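Local coordinates for protein thiamine-monophosphate kinase (Stenotrophomonas maltophilia, PDB 6XEP) that probably catalyses the ATP-dependent phosphorylation of thiamine monophosphate to thiamine diphosphate, the active form of vitamin B1, at residues L25-D28 with D29-L32; S165-L168 with G169-A172; A182-L185 with A186-T189; F69-G72 with W73-A77. One frame throughout, in Å; residues are numbered along the deposited sequence. Where two conformers were deposited one is given.

Running from the N terminus, the four contacts come in series, and none nests in or crosses another. Contact 1 closes the turn between helix 17-24 and strand 30-31, lying against strands 89-99 and 124-132 of the N-terminal half. Contact 4 is one stage of helix 68-85, between helix 104-120 and strands 48-57 and 136-145. Contact 2 closes the step from strand 161-165 into helix 170-179, and contact 3 a turn between that helix and helix 192-202. The last three gather with centres about 17 to 18 Å apart, around helix 192-202 and the segment following it; contact 1 stands apart, its centre about 24 Å from that of contact 4.

Contact 1: residues L25-D28 with D29-L32; sequences LERD and DILL. With NA (sodium ion), chain D.
Arg-27 and Asp-29 clasp each other across a type I beta turn that runs from Arg-27 to Ile-30. The grip is side-on and two-pronged: NE of Arg-27 donates to OD1 of Asp-29 and NH2 of Arg-27 to OD2 of Asp-29, each at 2.9 Å. Both bonds use syn lone pairs and are nearly straight, and the guanidinium and carboxylate planes lie only 3° apart. Bends at chi2 and chi3 fold the arginine back over the turn. There CD1 of Ile-30 sits over one guanidinium face and also reaches CB of Arg-27 at 3.8 Å. Trp-92 and Ala-124 pack against this side, and Asp-29 OD2 also accepts from Trp-92 NE1.

Beyond the clasp the turn is looser. Asp-28, at its outer corner, is exposed, and the bond from Ile-30 N to Arg-27 O is weak at 3.4 Å. Sodium adds a second link between those two residues, bound by Arg-27 O at 2.4 Å and Ile-30 O at 2.3 Å, with Thr-24 O and a water as further ligands. The cation probably offsets the repulsion between Arg-27 O and Ile-30 O, only 3.3 Å apart, and may steady the turn.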
loop_
_atom_site.group_PDB
_atom_site.type_symbol
_atom_site.label_atom_id
_atom_site.label_comp_id
_atom_site.label_asym_id
_atom_site.label_seq_id
_atom_site.Cartn_x
_atom_site.Cartn_y
_atom_site.Cartn_z
ATOM N N LEU A 25 -7.147 1.686 -20.276
ATOM C CA LEU A 25 -7.155 1.690 -21.733
ATOM C C LEU A 25 -6.881 3.084 -22.281
ATOM O O LEU A 25 -6.311 3.220 -23.365
ATOM C CB LEU A 25 -8.497 1.156 -22.251
ATOM C CG LEU A 25 -8.597 0.807 -23.737
ATOM C CD1 LEU A 25 -7.637 -0.312 -24.091
ATOM C CD2 LEU A 25 -10.033 0.435 -24.137
ATOM N N GLU A 26 -7.249 4.129 -21.535
ATOM C CA GLU A 26 -7.088 5.503 -21.993
ATOM C C GLU A 26 -5.845 6.179 -21.421
ATOM O O GLU A 26 -5.739 7.407 -21.482
ATOM C CB GLU A 26 -8.332 6.330 -21.641
ATOM C CG GLU A 26 -9.671 5.733 -22.104
ATOM C CD GLU A 26 -9.758 5.492 -23.611
ATOM O OE1 GLU A 26 -9.012 6.133 -24.384
ATOM O OE2 GLU A 26 -10.588 4.649 -24.025
ATOM N N ARG A 27 -4.914 5.410 -20.858
ATOM C CA ARG A 27 -3.692 5.937 -20.250
ATOM C C ARG A 27 -2.510 5.344 -21.001
ATOM O O ARG A 27 -2.288 4.130 -20.942
ATOM C CB ARG A 27 -3.636 5.574 -18.769
ATOM C CG ARG A 27 -4.615 6.344 -17.907
ATOM C CD ARG A 27 -4.059 7.728 -17.607
ATOM N NE ARG A 27 -2.847 7.635 -16.806
ATOM C CZ ARG A 27 -2.812 7.804 -15.491
ATOM N NH1 ARG A 27 -3.929 8.077 -14.815
ATOM N NH2 ARG A 27 -1.660 7.689 -14.846
ATOM N N ASP A 28 -1.738 6.177 -21.705
ATOM C CA ASP A 28 -0.608 5.648 -22.462
ATOM C C ASP A 28 0.566 5.233 -21.577
ATOM O O ASP A 28 1.496 4.589 -22.075
ATOM C CB ASP A 28 -0.134 6.676 -23.495
ATOM C CG ASP A 28 -1.165 6.942 -24.577
ATOM O OD1 ASP A 28 -2.197 6.238 -24.631
ATOM O OD2 ASP A 28 -0.931 7.869 -25.381
ATOM N N ASP A 29 0.552 5.580 -20.286
ATOM C CA ASP A 29 1.624 5.226 -19.357
ATOM C C ASP A 29 1.330 3.949 -18.577
ATOM O O ASP A 29 2.093 3.594 -17.674
ATOM C CB ASP A 29 1.879 6.369 -18.366
ATOM C CG ASP A 29 0.633 6.750 -17.591
ATOM O OD1 ASP A 29 -0.442 6.866 -18.221
ATOM O OD2 ASP A 29 0.730 6.935 -16.363
ATOM N N ILE A 30 0.242 3.257 -18.895
ATOM C CA ILE A 30 -0.162 2.050 -18.182
ATOM C C ILE A 30 -0.446 0.972 -19.213
ATOM O O ILE A 30 -1.311 1.151 -20.079
ATOM C CB ILE A 30 -1.407 2.284 -17.325
ATOM C CG1 ILE A 30 -1.217 3.497 -16.409
ATOM C CG2 ILE A 30 -1.776 1.013 -16.564
ATOM C CD1 ILE A 30 -2.411 3.806 -15.587
ATOM N N LEU A 31 0.257 -0.141 -19.116
ATOM C CA LEU A 31 0.034 -1.285 -19.992
ATOM C C LEU A 31 -0.709 -2.329 -19.167
ATOM O O LEU A 31 -0.137 -2.907 -18.239
ATOM C CB LEU A 31 1.362 -1.816 -20.518
ATOM C CG LEU A 31 1.422 -2.627 -21.801
ATOM C CD1 LEU A 31 0.934 -1.787 -22.976
ATOM C CD2 LEU A 31 2.856 -3.115 -22.032
ATOM N N LEU A 32 -1.987 -2.552 -19.482
ATOM C CA LEU A 32 -2.796 -3.523 -18.733
ATOM C C LEU A 32 -3.841 -4.105 -19.694
ATOM O O LEU A 32 -4.927 -3.550 -19.864
ATOM C CB LEU A 32 -3.453 -2.898 -17.515
ATOM C CG LEU A 32 -4.304 -3.883 -16.709
ATOM C CD1 LEU A 32 -3.449 -5.069 -16.236
ATOM C CD2 LEU A 32 -4.999 -3.204 -15.532
HETATM NA NA NA D . -2.965 1.875 -21.458
HETATM O O HOH W 1 -3.835 -0.789 -21.389
#

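Contact 2: residues S165-L168 with G169-A172; sequences SGTL and GDAA
Thr-167 and Asp-170 bridge the entry to helix 170-179, their side chains crossing at about a right angle. The direct link is a single hydrogen bond: OG1 of Thr-167 donates to OD2 of Asp-170 at 2.7 Å, coming from above the carboxylate, 44° out of its plane. With chi1 at 56°, OG1 stands between the threonine's backbone N and carbonyl carbon, turned to the aspartate.

A second link runs through water, which donates to Leu-168 O at 2.9 Å and to Asp-170 OD1 at 2.6 Å, so the other carboxylate oxygen is tied back to the same loop.

Backbone shape makes the third element. Gly-169 occupies the N-cap position with phi at 100°, a positive value that glycine adopts readily; its N donates to Asp-275 OD1, next to Asp-274, a residue predicted to bind substrate.

Outside partners complete the arrangement: a salt bridge from Asp-170 OD2 to Arg-200 of helix 192-202, and a hydrogen bond between Asp-170 OD1 and Ser-253 OG. A buried carboxylate with donors at both oxygens, lying in the first turn of a helix, probably has its negative charge largely balanced, and these surroundings would be expected to favour its ionised form.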
loop_
_atom_site.group_PDB
_atom_site.type_symbol
_atom_site.label_atom_id
_atom_site.label_comp_id
_atom_site.label_asym_id
_atom_site.label_seq_id
_atom_site.Cartn_x
_atom_site.Cartn_y
_atom_site.Cartn_z
ATOM N N SER A 165 -6.757 27.025 2.541
ATOM C CA SER A 165 -7.800 26.845 1.536
ATOM C C SER A 165 -9.118 26.447 2.194
ATOM O O SER A 165 -9.150 25.955 3.320
ATOM C CB SER A 165 -7.390 25.774 0.519
ATOM O OG SER A 165 -7.217 24.486 1.148
ATOM N N GLY A 166 -10.217 26.680 1.467
ATOM C CA GLY A 166 -11.517 26.169 1.881
ATOM C C GLY A 166 -11.984 26.721 3.216
ATOM O O GLY A 166 -11.940 27.933 3.487
ATOM N N THR A 167 -12.488 25.817 4.051
ATOM C CA THR A 167 -12.991 26.146 5.378
ATOM C C THR A 167 -12.394 25.155 6.360
ATOM O O THR A 167 -11.988 24.057 5.983
ATOM C CB THR A 167 -14.532 26.084 5.460
ATOM O OG1 THR A 167 -14.980 24.783 5.043
ATOM C CG2 THR A 167 -15.163 27.158 4.563
ATOM N N LEU A 168 -12.348 25.546 7.632
ATOM C CA LEU A 168 -11.738 24.715 8.658
ATOM C C LEU A 168 -12.766 24.334 9.707
ATOM O O LEU A 168 -13.520 25.194 10.185
ATOM C CB LEU A 168 -10.573 25.452 9.343
ATOM C CG LEU A 168 -9.350 25.702 8.460
ATOM C CD1 LEU A 168 -8.308 26.515 9.256
ATOM C CD2 LEU A 168 -8.753 24.390 7.985
ATOM N N GLY A 169 -12.761 23.051 10.089
ATOM C CA GLY A 169 -13.531 22.592 11.231
ATOM C C GLY A 169 -14.845 21.915 10.901
ATOM O O GLY A 169 -15.513 21.419 11.818
ATOM N N ASP A 170 -15.235 21.884 9.627
ATOM C CA ASP A 170 -16.525 21.302 9.261
ATOM C C ASP A 170 -16.606 19.828 9.649
ATOM O O ASP A 170 -17.606 19.370 10.224
ATOM C CB ASP A 170 -16.736 21.433 7.765
ATOM C CG ASP A 170 -16.974 22.856 7.322
ATOM O OD1 ASP A 170 -17.407 23.705 8.141
ATOM O OD2 ASP A 170 -16.758 23.107 6.123
ATOM N N ALA A 171 -15.588 19.054 9.278
ATOM C CA ALA A 171 -15.616 17.632 9.601
ATOM C C ALA A 171 -15.704 17.418 11.107
ATOM O O ALA A 171 -16.491 16.592 11.582
ATOM C CB ALA A 171 -14.380 16.943 9.008
ATOM N N ALA A 172 -14.901 18.159 11.879
ATOM C CA ALA A 172 -14.953 18.039 13.330
ATOM C C ALA A 172 -16.331 18.403 13.856
ATOM O O ALA A 172 -16.828 17.770 14.791
ATOM C CB ALA A 172 -13.897 18.934 13.981
HETATM O O HOH W 2 -15.901 25.769 8.583
#

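Contact 3: residues A182-L185 with A186-T189; sequences ALNL and ATAT. With EDO (1,2-ethanediol), chain B.
This is a side-chain-to-backbone closure of a tight turn, an Asx turn at Asn-184, in the loop that joins helix 170-179 to helix 192-202. The bond that defines it runs from Ala-186 N to Asn-184 OD1 and is 2.9 Å long. The donor stands above the amide's carbonyl plane, 43° out of it. A chi1 of -173° carries the amide of Asn-184 away from its own backbone N and on toward the turn, where OD1 also lies 3.7 Å from Ala-186 CB. Its other end, ND2, comes 3.2 Å from Thr-187 OG1, but the angle is too poor for a hydrogen bond.

A water spans the inside of the bend, donating to both Asn-184 O and Thr-187 O. Leu-185 turns away from this polar side, against Leu-201 and Trp-178 of the two helices, while its carbonyl oxygen accepts from Arg-198. Asn-184 and Thr-187 remain exposed, so the turn has one buried and one solvent-facing side.

At the start of the turn, a 1,2-ethanediol, probably from the crystallisation liquor, receives a donor at O1: Asn-184 N approaches it at 3.0 Å, almost straight at 178°.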
loop_
_atom_site.group_PDB
_atom_site.type_symbol
_atom_site.label_atom_id
_atom_site.label_comp_id
_atom_site.label_asym_id
_atom_site.label_seq_id
_atom_site.Cartn_x
_atom_site.Cartn_y
_atom_site.Cartn_z
ATOM N N ALA A 182 -26.993 14.134 17.256
ATOM C CA ALA A 182 -27.767 15.092 16.474
ATOM C C ALA A 182 -27.604 14.932 14.968
ATOM O O ALA A 182 -28.270 15.656 14.218
ATOM C CB ALA A 182 -27.388 16.526 16.866
ATOM N N LEU A 183 -26.741 14.029 14.500
ATOM C CA LEU A 183 -26.496 13.876 13.069
ATOM C C LEU A 183 -26.333 12.405 12.710
ATOM O O LEU A 183 -25.417 11.740 13.200
ATOM C CB LEU A 183 -25.255 14.667 12.635
ATOM C CG LEU A 183 -24.797 14.551 11.172
ATOM C CD1 LEU A 183 -25.833 15.071 10.179
ATOM C CD2 LEU A 183 -23.481 15.288 10.980
ATOM N N ASN A 184 -27.199 11.911 11.827
ATOM C CA ASN A 184 -27.045 10.578 11.252
ATOM C C ASN A 184 -26.081 10.652 10.074
ATOM O O ASN A 184 -26.284 11.444 9.156
ATOM C CB ASN A 184 -28.408 10.054 10.782
ATOM C CG ASN A 184 -28.366 8.596 10.325
ATOM O OD1 ASN A 184 -27.303 8.009 10.143
ATOM N ND2 ASN A 184 -29.549 8.003 10.142
ATOM N N LEU A 185 -25.044 9.817 10.083
ATOM C CA LEU A 185 -24.068 9.862 8.999
ATOM C C LEU A 185 -24.405 8.941 7.832
ATOM O O LEU A 185 -23.870 9.136 6.733
ATOM C CB LEU A 185 -22.667 9.502 9.526
ATOM C CG LEU A 185 -22.092 10.399 10.623
ATOM C CD1 LEU A 185 -20.795 9.821 11.140
ATOM C CD2 LEU A 185 -21.865 11.821 10.151
ATOM N N ALA A 186 -25.259 7.937 8.040
ATOM C CA ALA A 186 -25.512 6.914 7.033
ATOM C C ALA A 186 -26.529 7.327 5.977
ATOM O O ALA A 186 -26.658 6.634 4.961
ATOM C CB ALA A 186 -25.999 5.626 7.702
ATOM N N THR A 187 -27.264 8.410 6.183
ATOM C CA THR A 187 -28.300 8.801 5.240
ATOM C C THR A 187 -28.192 10.296 4.986
ATOM O O THR A 187 -27.673 11.046 5.812
ATOM C CB THR A 187 -29.715 8.466 5.739
ATOM O OG1 THR A 187 -29.869 8.930 7.082
ATOM C CG2 THR A 187 -29.994 6.961 5.673
ATOM N N ALA A 188 -28.694 10.722 3.831
ATOM C CA ALA A 188 -28.718 12.137 3.500
ATOM C C ALA A 188 -29.815 12.829 4.289
ATOM O O ALA A 188 -30.890 12.265 4.511
ATOM C CB ALA A 188 -28.957 12.339 2.004
ATOM N N THR A 189 -29.549 14.058 4.714
ATOM C CA THR A 189 -30.583 14.871 5.325
ATOM C C THR A 189 -30.947 16.018 4.389
ATOM O O THR A 189 -30.106 16.533 3.649
ATOM C CB THR A 189 -30.154 15.415 6.692
ATOM O OG1 THR A 189 -31.184 16.269 7.212
ATOM C CG2 THR A 189 -28.876 16.192 6.585
HETATM C C1 EDO B . -29.236 14.801 10.440
HETATM O O1 EDO B . -29.547 13.555 11.082
HETATM C C2 EDO B . -30.273 15.873 10.764
HETATM O O2 EDO B . -30.233 16.179 12.167
HETATM O O HOH W 3 -28.405 12.697 7.863
#

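Contact 4: residues F69-G72 with W73-A77; sequences FDIG and WKTLA
Phe-69 and Trp-73, one helical turn apart in helix 68-85, lie side by side and point the same way. Each has CG trans to its own backbone N, chi1 179° and -179°, which carries both rings out along one flank; their nearest atoms are Phe-69 CE1 and Trp-73 CE3, 4.2 Å apart. This is an apolar contact along the helix surface.

On another flank Thr-75 bends back to the chain. At chi1 -64° its OG1 lies beside the backbone N and donates to Ile-71 O at 2.7 Å. The same oxygen takes the helical bond from Thr-75 N at 2.9 Å, the two donors arriving from opposite faces of the carbonyl plane. The buried hydroxyl is thereby satisfied within its own helix. CG2 of Ile-71 rests 3.9 Å from that OG1.

Lys-74 is extended throughout, and its NZ leaves the helix for a salt bridge with Asp-274, predicted to bind substrate, and a hydrogen bond to Leu-201 O. Asp-70 pairs with Arg-203, and Trp-73 NE1 donates to Pro-204 O. Ile-71 and Thr-75 face strand 136-145, with strand 48-57 beside Lys-74 and Thr-75, whereas Phe-69, Trp-73 and Leu-76 pack against helix 104-120.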
loop_
_atom_site.group_PDB
_atom_site.type_symbol
_atom_site.label_atom_id
_atom_site.label_comp_id
_atom_site.label_asym_id
_atom_site.label_seq_id
_atom_site.Cartn_x
_atom_site.Cartn_y
_atom_site.Cartn_z
ATOM N N PHE A 69 -19.878 3.975 -0.441
ATOM C CA PHE A 69 -19.425 5.035 -1.348
ATOM C C PHE A 69 -18.534 6.037 -0.622
ATOM O O PHE A 69 -17.507 6.468 -1.149
ATOM C CB PHE A 69 -20.636 5.743 -1.968
ATOM C CG PHE A 69 -20.284 6.876 -2.909
ATOM C CD1 PHE A 69 -20.005 8.138 -2.429
ATOM C CD2 PHE A 69 -20.298 6.677 -4.275
ATOM C CE1 PHE A 69 -19.683 9.169 -3.287
ATOM C CE2 PHE A 69 -19.995 7.700 -5.155
ATOM C CZ PHE A 69 -19.685 8.948 -4.657
ATOM N N ASP A 70 -18.923 6.436 0.582
ATOM C CA ASP A 70 -18.152 7.449 1.308
ATOM C C ASP A 70 -16.821 6.902 1.796
ATOM O O ASP A 70 -15.825 7.637 1.845
ATOM C CB ASP A 70 -19.010 7.967 2.458
ATOM C CG ASP A 70 -20.328 8.518 1.958
ATOM O OD1 ASP A 70 -20.297 9.218 0.921
ATOM O OD2 ASP A 70 -21.390 8.238 2.566
ATOM N N ILE A 71 -16.782 5.620 2.161
ATOM C CA ILE A 71 -15.516 4.991 2.513
ATOM C C ILE A 71 -14.585 4.976 1.310
ATOM O O ILE A 71 -13.388 5.261 1.430
ATOM C CB ILE A 71 -15.756 3.572 3.061
ATOM C CG1 ILE A 71 -16.569 3.636 4.350
ATOM C CG2 ILE A 71 -14.432 2.893 3.346
ATOM C CD1 ILE A 71 -17.014 2.256 4.830
ATOM N N GLY A 72 -15.116 4.637 0.132
ATOM C CA GLY A 72 -14.292 4.641 -1.067
ATOM C C GLY A 72 -13.751 6.017 -1.403
ATOM O O GLY A 72 -12.561 6.176 -1.708
ATOM N N TRP A 73 -14.604 7.032 -1.326
ATOM C CA TRP A 73 -14.161 8.404 -1.570
ATOM C C TRP A 73 -13.086 8.822 -0.566
ATOM O O TRP A 73 -11.992 9.264 -0.943
ATOM C CB TRP A 73 -15.368 9.345 -1.490
ATOM C CG TRP A 73 -15.067 10.814 -1.746
ATOM C CD1 TRP A 73 -14.394 11.683 -0.922
ATOM C CD2 TRP A 73 -15.454 11.576 -2.898
ATOM N NE1 TRP A 73 -14.345 12.940 -1.499
ATOM C CE2 TRP A 73 -14.981 12.898 -2.708
ATOM C CE3 TRP A 73 -16.154 11.269 -4.070
ATOM C CZ2 TRP A 73 -15.180 13.900 -3.648
ATOM C CZ3 TRP A 73 -16.350 12.280 -5.009
ATOM C CH2 TRP A 73 -15.854 13.570 -4.791
ATOM N N LYS A 74 -13.382 8.687 0.726
ATOM C CA LYS A 74 -12.504 9.264 1.730
ATOM C C LYS A 74 -11.170 8.536 1.784
ATOM O O LYS A 74 -10.127 9.171 1.975
ATOM C CB LYS A 74 -13.190 9.264 3.103
ATOM C CG LYS A 74 -12.338 9.981 4.152
ATOM C CD LYS A 74 -13.161 10.425 5.370
ATOM C CE LYS A 74 -12.291 11.284 6.284
ATOM N NZ LYS A 74 -13.019 11.805 7.471
ATOM N N THR A 75 -11.177 7.208 1.570
ATOM C CA THR A 75 -9.912 6.470 1.589
ATOM C C THR A 75 -8.937 7.044 0.561
ATOM O O THR A 75 -7.763 7.294 0.867
ATOM C CB THR A 75 -10.179 4.975 1.342
ATOM O OG1 THR A 75 -10.971 4.464 2.420
ATOM C CG2 THR A 75 -8.882 4.202 1.345
ATOM N N LEU A 76 -9.421 7.325 -0.646
ATOM C CA LEU A 76 -8.550 7.935 -1.647
ATOM C C LEU A 76 -8.269 9.406 -1.332
ATOM O O LEU A 76 -7.155 9.886 -1.564
ATOM C CB LEU A 76 -9.174 7.800 -3.032
ATOM C CG LEU A 76 -8.435 8.444 -4.204
ATOM C CD1 LEU A 76 -7.019 7.852 -4.367
ATOM C CD2 LEU A 76 -9.258 8.244 -5.479
ATOM N N ALA A 77 -9.264 10.139 -0.829
ATOM C CA ALA A 77 -9.084 11.566 -0.579
ATOM C C ALA A 77 -7.930 11.838 0.386
ATOM O O ALA A 77 -7.210 12.830 0.230
ATOM C CB ALA A 77 -10.378 12.170 -0.030
#